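Long-range contacts in phytase (Citrobacter braakii, PDB 3ZHC), which belongs to branch 2 of the histidine phosphatase superfamily, enzymes that pair an alpha/beta domain built on a mixed sheet with a mostly helical one: residues V105-T111 / I132-Q137; E31-I35 / P315-L319; L188-L192 / L238-F242. The protein carries 2 engineered substitutions. All blocks are in the same frame, centred on the assembly; numbering follows the deposited sequence. Where two conformers were deposited one is given.

Interaction 1: V105-T111 / I132-Q137; sequences VAVIADT and IQVHYQ. With FMT (formic acid), chain T.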
loop_
_atom_site.group_PDB
_atom_site.type_symbol
_atom_site.label_atom_id
_atom_site.label_comp_id
_atom_site.label_asym_id
_atom_site.label_seq_id
_atom_site.Cartn_x
_atom_site.Cartn_y
_atom_site.Cartn_z
ATOM N N VAL B 105 -0.330 -27.150 -26.152
ATOM C CA VAL B 105 -1.245 -26.443 -25.273
ATOM C C VAL B 105 -2.185 -27.434 -24.612
ATOM O O VAL B 105 -2.736 -28.301 -25.272
ATOM C CB VAL B 105 -2.057 -25.352 -26.033
ATOM C CG1 VAL B 105 -3.029 -24.629 -25.089
ATOM C CG2 VAL B 105 -1.123 -24.343 -26.685
ATOM N N ALA B 106 -2.338 -27.292 -23.294
ATOM C CA ALA B 106 -3.274 -28.078 -22.501
ATOM C C ALA B 106 -3.994 -27.133 -21.523
ATOM O O ALA B 106 -3.397 -26.179 -21.029
ATOM C CB ALA B 106 -2.565 -29.172 -21.766
ATOM N N VAL B 107 -5.271 -27.401 -21.263
ATOM C CA VAL B 107 -6.072 -26.595 -20.326
ATOM C C VAL B 107 -6.759 -27.490 -19.292
ATOM O O VAL B 107 -7.330 -28.515 -19.643
ATOM C CB VAL B 107 -7.113 -25.732 -21.062
ATOM C CG1 VAL B 107 -8.055 -25.005 -20.056
ATOM C CG2 VAL B 107 -6.417 -24.736 -21.959
ATOM N N ILE B 108 -6.674 -27.081 -18.023
ATOM C CA ILE B 108 -7.355 -27.731 -16.906
ATOM C C ILE B 108 -8.286 -26.715 -16.263
ATOM O O ILE B 108 -7.898 -25.569 -16.058
ATOM C CB ILE B 108 -6.375 -28.200 -15.831
ATOM C CG1 ILE B 108 -5.428 -29.277 -16.385
ATOM C CG2 ILE B 108 -7.137 -28.729 -14.601
ATOM C CD1 ILE B 108 -4.298 -29.609 -15.457
ATOM N N ALA B 109 -9.506 -27.142 -15.944
ATOM C CA ALA B 109 -10.481 -26.300 -15.272
ATOM C C ALA B 109 -11.110 -27.035 -14.102
ATOM O O ALA B 109 -11.269 -28.288 -14.136
ATOM C CB ALA B 109 -11.566 -25.838 -16.259
ATOM N N ASP B 110 -11.476 -26.269 -13.066
ATOM C CA ASP B 110 -12.214 -26.799 -11.948
ATOM C C ASP B 110 -13.656 -27.120 -12.489
ATOM O O ASP B 110 -14.041 -26.644 -13.556
ATOM C CB ASP B 110 -12.204 -25.799 -10.787
ATOM C CG ASP B 110 -12.717 -26.375 -9.474
ATOM O OD1 ASP B 110 -13.042 -27.598 -9.368
ATOM O OD2 ASP B 110 -12.801 -25.591 -8.529
ATOM N N THR B 111 -14.425 -27.919 -11.744
ATOM C CA THR B 111 -15.747 -28.423 -12.222
ATOM C C THR B 111 -16.873 -27.364 -12.346
ATOM O O THR B 111 -17.940 -27.668 -12.886
ATOM C CB THR B 111 -16.233 -29.579 -11.336
ATOM O OG1 THR B 111 -16.317 -29.135 -9.987
ATOM C CG2 THR B 111 -15.250 -30.745 -11.408
ATOM N N ILE B 132 -9.168 -27.117 -29.112
ATOM C CA ILE B 132 -8.339 -27.598 -27.990
ATOM C C ILE B 132 -9.271 -27.911 -26.794
ATOM O O ILE B 132 -10.126 -27.115 -26.447
ATOM C CB ILE B 132 -7.241 -26.598 -27.585
ATOM C CG1 ILE B 132 -6.233 -26.423 -28.732
ATOM C CG2 ILE B 132 -6.529 -27.060 -26.319
ATOM C CD1 ILE B 132 -5.154 -25.406 -28.457
ATOM N N GLN B 133 -9.077 -29.075 -26.193
ATOM C CA GLN B 133 -9.900 -29.542 -25.082
ATOM C C GLN B 133 -9.681 -28.774 -23.758
ATOM O O GLN B 133 -8.559 -28.363 -23.447
ATOM C CB GLN B 133 -9.630 -31.038 -24.846
ATOM C CG GLN B 133 -10.385 -31.673 -23.633
ATOM C CD GLN B 133 -10.268 -33.187 -23.566
ATOM O OE1 GLN B 133 -10.745 -33.806 -22.620
ATOM N NE2 GLN B 133 -9.636 -33.786 -24.562
ATOM N N VAL B 134 -10.781 -28.605 -23.008
ATOM C CA VAL B 134 -10.771 -28.081 -21.662
ATOM C C VAL B 134 -10.979 -29.299 -20.780
ATOM O O VAL B 134 -12.068 -29.873 -20.772
ATOM C CB VAL B 134 -11.890 -27.025 -21.417
ATOM C CG1 VAL B 134 -11.880 -26.547 -19.961
ATOM C CG2 VAL B 134 -11.746 -25.838 -22.371
ATOM N N HIS B 135 -9.932 -29.711 -20.048
ATOM C CA HIS B 135 -10.033 -30.863 -19.141
ATOM C C HIS B 135 -10.664 -30.459 -17.807
ATOM O O HIS B 135 -10.438 -29.343 -17.304
ATOM C CB HIS B 135 -8.664 -31.504 -18.881
ATOM C CG HIS B 135 -8.033 -32.101 -20.094
ATOM N ND1 HIS B 135 -8.270 -33.396 -20.493
ATOM C CD2 HIS B 135 -7.172 -31.583 -20.992
ATOM C CE1 HIS B 135 -7.580 -33.645 -21.589
ATOM N NE2 HIS B 135 -6.905 -32.559 -21.913
ATOM N N TYR B 136 -11.447 -31.377 -17.250
ATOM C CA TYR B 136 -12.104 -31.210 -15.947
ATOM C C TYR B 136 -12.663 -32.552 -15.502
ATOM O O TYR B 136 -12.907 -33.419 -16.340
ATOM C CB TYR B 136 -13.241 -30.155 -16.005
ATOM C CG TYR B 136 -14.295 -30.431 -17.084
ATOM C CD1 TYR B 136 -14.104 -29.989 -18.388
ATOM C CD2 TYR B 136 -15.472 -31.141 -16.792
ATOM C CE1 TYR B 136 -15.057 -30.235 -19.397
ATOM C CE2 TYR B 136 -16.435 -31.395 -17.794
ATOM C CZ TYR B 136 -16.208 -30.935 -19.096
ATOM O OH TYR B 136 -17.113 -31.163 -20.073
ATOM N N GLN B 137 -12.867 -32.721 -14.190
ATOM C CA GLN B 137 -13.462 -33.957 -13.660
ATOM C C GLN B 137 -14.898 -34.033 -14.144
ATOM O O GLN B 137 -15.627 -33.066 -14.027
ATOM C CB GLN B 137 -13.403 -34.022 -12.114
ATOM C CG GLN B 137 -11.986 -33.984 -11.523
ATOM C CD GLN B 137 -11.108 -35.152 -11.982
ATOM O OE1 GLN B 137 -10.081 -34.952 -12.637
ATOM N NE2 GLN B 137 -11.518 -36.367 -11.649
HETATM C C FMT T . -4.413 -31.931 -24.739
HETATM O O1 FMT T . -4.618 -30.777 -25.154
HETATM O O2 FMT T . -5.275 -32.625 -24.190
HETATM O O HOH W 1 -6.137 -29.386 -23.010
HETATM O O HOH W 2 -12.101 -30.448 -12.712
#
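Strand 105-109 runs parallel to the short strand 134-135, with Ile108 bridged to His135. The backbone of His135 makes both direct bonds. His135 N donates a hydrogen bond to Val107 O at 2.9 Å, and His135 O accepts one from Ala109 N at 2.8 Å. Beyond this bridge the backbones part and water fills in. At one end a water accepts from Val107 N and donates to Gln133 O. At the other, a second water donates to Ala109 O and accepts from Gln137 N.

The His135 side chain turns to the same face of the sheet as Ile108. CG lies anti to the carbonyl carbon (chi1 -64°), which sets the ring with its edge against Val107 O, 3.4 Å from CD2. NE2, further along the ring, donates to O2 of a formic acid molecule at 2.8 Å. This bond is nearly straight, at 169°. The amide carbon CD of Gln133 lies over one ring face, offset toward the rim. The first water also donates to the ligand's O1.

The opposite face is apolar. Val134 CG1 touches both Ala109 CB, 3.8 Å away, and Val107 CG1, 4.1 Å away. Beyond them, Ile132 CD1 meets Val105 CB at 3.9 Å, the two side chains crossing at about a right angle. Leu123 of helix 113-126 packs on Val107, Ile132 and Val134. The helix thus covers this face of a beta-alpha-beta unit.

Past the strand, Asp110 OD1 accepts from Thr111 N, while OD2 is bonded to His324.

One direct bridge and two water links imply a lightly bonded sheet edge. The small acid, probably from the crystallisation liquor, is held there by the His135 ring and a water.

Interaction 2: E31-I35 / P315-L319; sequences ERVVI and PVSLL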
loop_
_atom_site.group_PDB
_atom_site.type_symbol
_atom_site.label_atom_id
_atom_site.label_comp_id
_atom_site.label_asym_id
_atom_site.label_seq_id
_atom_site.Cartn_x
_atom_site.Cartn_y
_atom_site.Cartn_z
ATOM N N GLU B 31 10.827 -21.499 -22.926
ATOM C CA GLU B 31 10.565 -22.915 -23.279
ATOM C C GLU B 31 9.221 -23.469 -22.794
ATOM O O GLU B 31 8.629 -24.290 -23.482
ATOM C CB GLU B 31 11.723 -23.807 -22.786
ATOM C CG GLU B 31 12.980 -23.743 -23.707
ATOM C CD GLU B 31 14.018 -24.830 -23.398
ATOM O OE1 GLU B 31 14.177 -25.221 -22.203
ATOM O OE2 GLU B 31 14.685 -25.293 -24.363
ATOM N N ARG B 32 8.761 -23.027 -21.611
ATOM C CA ARG B 32 7.494 -23.502 -21.010
ATOM C C ARG B 32 6.818 -22.440 -20.152
ATOM O O ARG B 32 7.492 -21.611 -19.550
ATOM C CB ARG B 32 7.728 -24.721 -20.116
ATOM C CG ARG B 32 8.439 -25.865 -20.745
ATOM C CD ARG B 32 8.539 -27.001 -19.810
ATOM N NE ARG B 32 9.332 -28.101 -20.358
ATOM C CZ ARG B 32 9.585 -29.249 -19.717
ATOM N NH1 ARG B 32 9.104 -29.475 -18.482
ATOM N NH2 ARG B 32 10.327 -30.190 -20.313
ATOM N N VAL B 33 5.482 -22.480 -20.105
ATOM C CA VAL B 33 4.690 -21.585 -19.254
ATOM C C VAL B 33 3.561 -22.349 -18.555
ATOM O O VAL B 33 2.935 -23.220 -19.135
ATOM C CB VAL B 33 4.097 -20.356 -20.046
ATOM C CG1 VAL B 33 3.198 -19.464 -19.138
ATOM C CG2 VAL B 33 5.207 -19.514 -20.661
ATOM N N VAL B 34 3.337 -22.017 -17.294
ATOM C CA VAL B 34 2.182 -22.495 -16.560
ATOM C C VAL B 34 1.461 -21.253 -16.105
ATOM O O VAL B 34 2.079 -20.362 -15.551
ATOM C CB VAL B 34 2.537 -23.376 -15.363
ATOM C CG1 VAL B 34 1.249 -23.834 -14.627
ATOM C CG2 VAL B 34 3.329 -24.579 -15.800
ATOM N N ILE B 35 0.149 -21.198 -16.364
ATOM C CA ILE B 35 -0.705 -20.107 -15.931
ATOM C C ILE B 35 -1.735 -20.663 -14.982
ATOM O O ILE B 35 -2.423 -21.624 -15.328
ATOM C CB ILE B 35 -1.428 -19.426 -17.119
ATOM C CG1 ILE B 35 -0.421 -18.777 -18.068
ATOM C CG2 ILE B 35 -2.448 -18.358 -16.617
ATOM C CD1 ILE B 35 -1.055 -18.162 -19.363
ATOM N N PRO B 315 5.534 -32.893 -20.922
ATOM C CA PRO B 315 5.424 -31.441 -20.876
ATOM C C PRO B 315 4.614 -30.837 -22.037
ATOM O O PRO B 315 4.353 -31.496 -23.045
ATOM C CB PRO B 315 6.878 -30.990 -20.980
ATOM C CG PRO B 315 7.490 -31.994 -21.890
ATOM C CD PRO B 315 6.825 -33.308 -21.504
ATOM N N VAL B 316 4.231 -29.584 -21.846
ATOM C CA VAL B 316 3.550 -28.771 -22.844
ATOM C C VAL B 316 4.157 -27.388 -22.749
ATOM O O VAL B 316 4.725 -27.038 -21.703
ATOM C CB VAL B 316 2.017 -28.723 -22.616
ATOM C CG1 VAL B 316 1.386 -30.139 -22.803
ATOM C CG2 VAL B 316 1.680 -28.151 -21.243
ATOM N N SER B 317 4.050 -26.609 -23.819
ATOM C CA SER B 317 4.604 -25.239 -23.840
ATOM C C SER B 317 3.786 -24.274 -22.992
ATOM O O SER B 317 4.340 -23.358 -22.393
ATOM C CB SER B 317 4.704 -24.695 -25.283
ATOM O OG SER B 317 5.512 -25.531 -26.093
ATOM N N LEU B 318 2.468 -24.485 -22.963
ATOM C CA LEU B 318 1.539 -23.677 -22.184
ATOM C C LEU B 318 0.507 -24.574 -21.528
ATOM O O LEU B 318 -0.252 -25.239 -22.221
ATOM C CB LEU B 318 0.845 -22.640 -23.085
ATOM C CG LEU B 318 -0.259 -21.762 -22.478
ATOM C CD1 LEU B 318 0.280 -20.935 -21.317
ATOM C CD2 LEU B 318 -0.866 -20.873 -23.541
ATOM N N LEU B 319 0.504 -24.594 -20.192
ATOM C CA LEU B 319 -0.512 -25.269 -19.388
ATOM C C LEU B 319 -1.291 -24.137 -18.722
ATOM O O LEU B 319 -0.726 -23.398 -17.922
ATOM C CB LEU B 319 0.119 -26.200 -18.348
ATOM C CG LEU B 319 -0.803 -26.899 -17.334
ATOM C CD1 LEU B 319 -1.761 -27.863 -18.010
ATOM C CD2 LEU B 319 0.007 -27.630 -16.237
HETATM O O HOH W 3 8.365 -25.819 -25.669
HETATM O O HOH W 4 4.047 -25.909 -19.352
#
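Val33 O takes one hydrogen bond and one CA-H contact from the partner strand. Leu319 N donates to Val33 O at 3.0 Å in a fairly straight bond of 167°. Leu318 CA brings a CA-H contact to Val33 O at 3.4 Å. A water near the same oxygen also lies by Val316 O, but it has more acceptors in reach than protons to give. The ladder goes on to either side. Ile35 N donates to Leu319 O at 2.8 Å. Just before the second strand, Val33 N donates to Ser317 O at 2.7 Å, in a more bent bond.

On one face of the sheet, Leu318 lies alongside Val33, both pointing the same way. Leu318 CG stands anti to the backbone N (chi1 175°), and Leu318 CD1 reaches Ile35 CD1 at 3.6 Å. Phe88 of helix 71-90 packs on all three side chains. On the other face, Val34 and Leu319 sit under Ala299 of helix 282-301. Helices therefore cover both faces here.

Arg32 belongs to a classic beta bulge, since Glu31 and Arg32 both face Lys358 of strand 353-361. Its side chain is extended from CG to NE and lays one guanidinium face on Pro315. Pro315 CB stands over the centre of the group, 3.5 Å from Arg32 CZ. The proline follows a cis peptide bond. At the rim, NH1 donates to Ala299 O and NH2 to Thr302 O.

These bonds and the proline fix the guanidinium plane. Ala299 is in the last turn of helix 282-301 and Thr302 just follows it, so the partial negative charge of the helix end would probably help to stabilise the buried cation.

Interaction 3: L188-L192 / L238-F242; sequences LENVL and LTEIF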
loop_
_atom_site.group_PDB
_atom_site.type_symbol
_atom_site.label_atom_id
_atom_site.label_comp_id
_atom_site.label_asym_id
_atom_site.label_seq_id
_atom_site.Cartn_x
_atom_site.Cartn_y
_atom_site.Cartn_z
ATOM N N LEU B 188 -17.403 1.862 3.070
ATOM C CA LEU B 188 -18.418 0.846 2.707
ATOM C C LEU B 188 -19.815 1.263 3.223
ATOM O O LEU B 188 -20.790 1.204 2.485
ATOM C CB LEU B 188 -18.039 -0.555 3.219
ATOM C CG LEU B 188 -19.055 -1.690 2.969
ATOM C CD1 LEU B 188 -19.374 -1.799 1.468
ATOM C CD2 LEU B 188 -18.538 -2.988 3.500
ATOM N N GLU B 189 -19.872 1.680 4.485
ATOM C CA GLU B 189 -21.113 2.189 5.118
ATOM C C GLU B 189 -21.726 3.372 4.363
ATOM O O GLU B 189 -22.937 3.415 4.188
ATOM C CB GLU B 189 -20.841 2.565 6.558
ATOM C CG GLU B 189 -20.639 1.332 7.475
ATOM C CD GLU B 189 -19.881 1.647 8.754
ATOM O OE1 GLU B 189 -19.724 2.847 9.099
ATOM O OE2 GLU B 189 -19.429 0.691 9.426
ATOM N N ASN B 190 -20.875 4.318 3.924
ATOM C CA ASN B 190 -21.330 5.466 3.122
ATOM C C ASN B 190 -21.882 5.019 1.768
ATOM O O ASN B 190 -22.905 5.529 1.311
ATOM C CB ASN B 190 -20.196 6.479 2.914
ATOM C CG ASN B 190 -20.654 7.731 2.174
ATOM O OD1 ASN B 190 -21.466 8.501 2.673
ATOM N ND2 ASN B 190 -20.120 7.933 0.965
ATOM N N VAL B 191 -21.196 4.057 1.135
ATOM C CA VAL B 191 -21.623 3.522 -0.188
ATOM C C VAL B 191 -22.989 2.787 -0.080
ATOM O O VAL B 191 -23.850 2.933 -0.945
ATOM C CB VAL B 191 -20.512 2.639 -0.812
ATOM C CG1 VAL B 191 -20.986 1.931 -2.057
ATOM C CG2 VAL B 191 -19.266 3.519 -1.130
ATOM N N LEU B 192 -23.164 2.020 0.986
ATOM C CA LEU B 192 -24.415 1.328 1.260
ATOM C C LEU B 192 -25.525 2.237 1.819
ATOM O O LEU B 192 -26.676 1.833 1.843
ATOM C CB LEU B 192 -24.185 0.220 2.303
ATOM C CG LEU B 192 -23.311 -0.984 1.994
ATOM C CD1 LEU B 192 -23.005 -1.720 3.278
ATOM C CD2 LEU B 192 -23.995 -1.888 1.001
ATOM N N LEU B 238 -19.461 -7.949 -0.383
ATOM C CA LEU B 238 -20.070 -6.715 -0.962
ATOM C C LEU B 238 -19.135 -5.904 -1.819
ATOM O O LEU B 238 -19.520 -5.494 -2.925
ATOM C CB LEU B 238 -20.663 -5.821 0.131
ATOM C CG LEU B 238 -21.789 -6.423 0.981
ATOM C CD1 LEU B 238 -22.428 -5.319 1.827
ATOM C CD2 LEU B 238 -22.860 -7.143 0.147
ATOM N N THR B 239 -17.910 -5.665 -1.322
ATOM C CA THR B 239 -16.918 -4.889 -2.074
ATOM C C THR B 239 -16.507 -5.616 -3.377
ATOM O O THR B 239 -16.246 -4.968 -4.401
ATOM C CB THR B 239 -15.691 -4.535 -1.209
ATOM O OG1 THR B 239 -15.134 -5.720 -0.660
ATOM C CG2 THR B 239 -16.096 -3.596 -0.057
ATOM N N GLU B 240 -16.462 -6.953 -3.337
ATOM C CA GLU B 240 -16.195 -7.742 -4.547
ATOM C C GLU B 240 -17.357 -7.589 -5.530
ATOM O O GLU B 240 -17.132 -7.486 -6.741
ATOM C CB GLU B 240 -15.946 -9.213 -4.205
ATOM C CG GLU B 240 -15.720 -10.156 -5.401
ATOM C CD GLU B 240 -14.427 -9.885 -6.223
ATOM O OE1 GLU B 240 -13.564 -9.059 -5.812
ATOM O OE2 GLU B 240 -14.291 -10.531 -7.287
ATOM N N ILE B 241 -18.595 -7.574 -5.007
ATOM C CA ILE B 241 -19.785 -7.390 -5.861
ATOM C C ILE B 241 -19.681 -6.030 -6.586
ATOM O O ILE B 241 -19.925 -5.958 -7.791
ATOM C CB ILE B 241 -21.125 -7.547 -5.093
ATOM C CG1 ILE B 241 -21.302 -8.995 -4.637
ATOM C CG2 ILE B 241 -22.315 -7.149 -5.974
ATOM C CD1 ILE B 241 -22.490 -9.239 -3.722
ATOM N N PHE B 242 -19.295 -4.982 -5.872
ATOM C CA PHE B 242 -19.129 -3.663 -6.529
ATOM C C PHE B 242 -18.087 -3.723 -7.652
ATOM O O PHE B 242 -18.329 -3.181 -8.731
ATOM C CB PHE B 242 -18.792 -2.549 -5.545
ATOM C CG PHE B 242 -19.835 -2.331 -4.460
ATOM C CD1 PHE B 242 -21.212 -2.410 -4.733
ATOM C CD2 PHE B 242 -19.428 -2.010 -3.152
ATOM C CE1 PHE B 242 -22.163 -2.192 -3.716
ATOM C CE2 PHE B 242 -20.375 -1.791 -2.132
ATOM C CZ PHE B 242 -21.735 -1.884 -2.413
#
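Phe242 leaves helix 231-247 with CB directed at helix 182-192 and meets that helix with the far end of its ring. CB and CG carry the ring outward and touch nothing of residues 188-192, with CG anti to the carbonyl carbon (chi1 -59°). One ring face lies against the Leu238 carbonyl of its own helix, whose oxygen also accepts from Phe242 N. CE2 makes the first contacts across, with Leu188 CD1 at 3.7 Å and Val191 CG1 at 3.8 Å. Phe242 CZ, at the tip, meets Val191 CG1 at 3.9 Å and Leu192 CD2 at 4.1 Å. The two leucine methyls come at the ring edge, near its plane. Val191 approaches obliquely.

Other contacts complete the seam. Leu188 CD1 also touches Thr239 CG2 at 4.0 Å. Leu192 crosses Leu238 at about a right angle, and both its methyls lie 3.9 Å from Leu238 CD1. The hydroxyl of Thr239 is bonded back to Ser235 O in its own helix.

The axes of the two short segments stay 11.9 Å apart and cross at 60°. At this spacing the backbones do not meet, and leucine, valine and phenylalanine side chains fill the gap. Leu267 of helix 260-280 packs on Leu188 and Thr239, and Ala254 on Val191 and Phe242. This is apolar helix-to-helix packing, as expected of the mostly helical domain of branch 2 histidine phosphatases.

How the interactions relate
From the N terminus, residues 31-35 come first and wait some 280 residues for 315-319, so interaction 2 closes a very long loop. Interactions 1 and 3 both fall within it. They follow one another in series, and none of the three cross. Interaction 1 closes a short beta-alpha-beta loop. Interaction 3 then joins two helices on the opposite side of the chain's centre, about 34 Å, centre to centre, from interaction 1. Interactions 1 and 2 share a sheet. Strand 318-323 lies between strands 28-38 and 105-109, with a probable hydrogen bond from Ala106 N to Leu318 O. Together these two join four strands of the sheet, while interaction 3 ties helix 182-192 to helix 231-247.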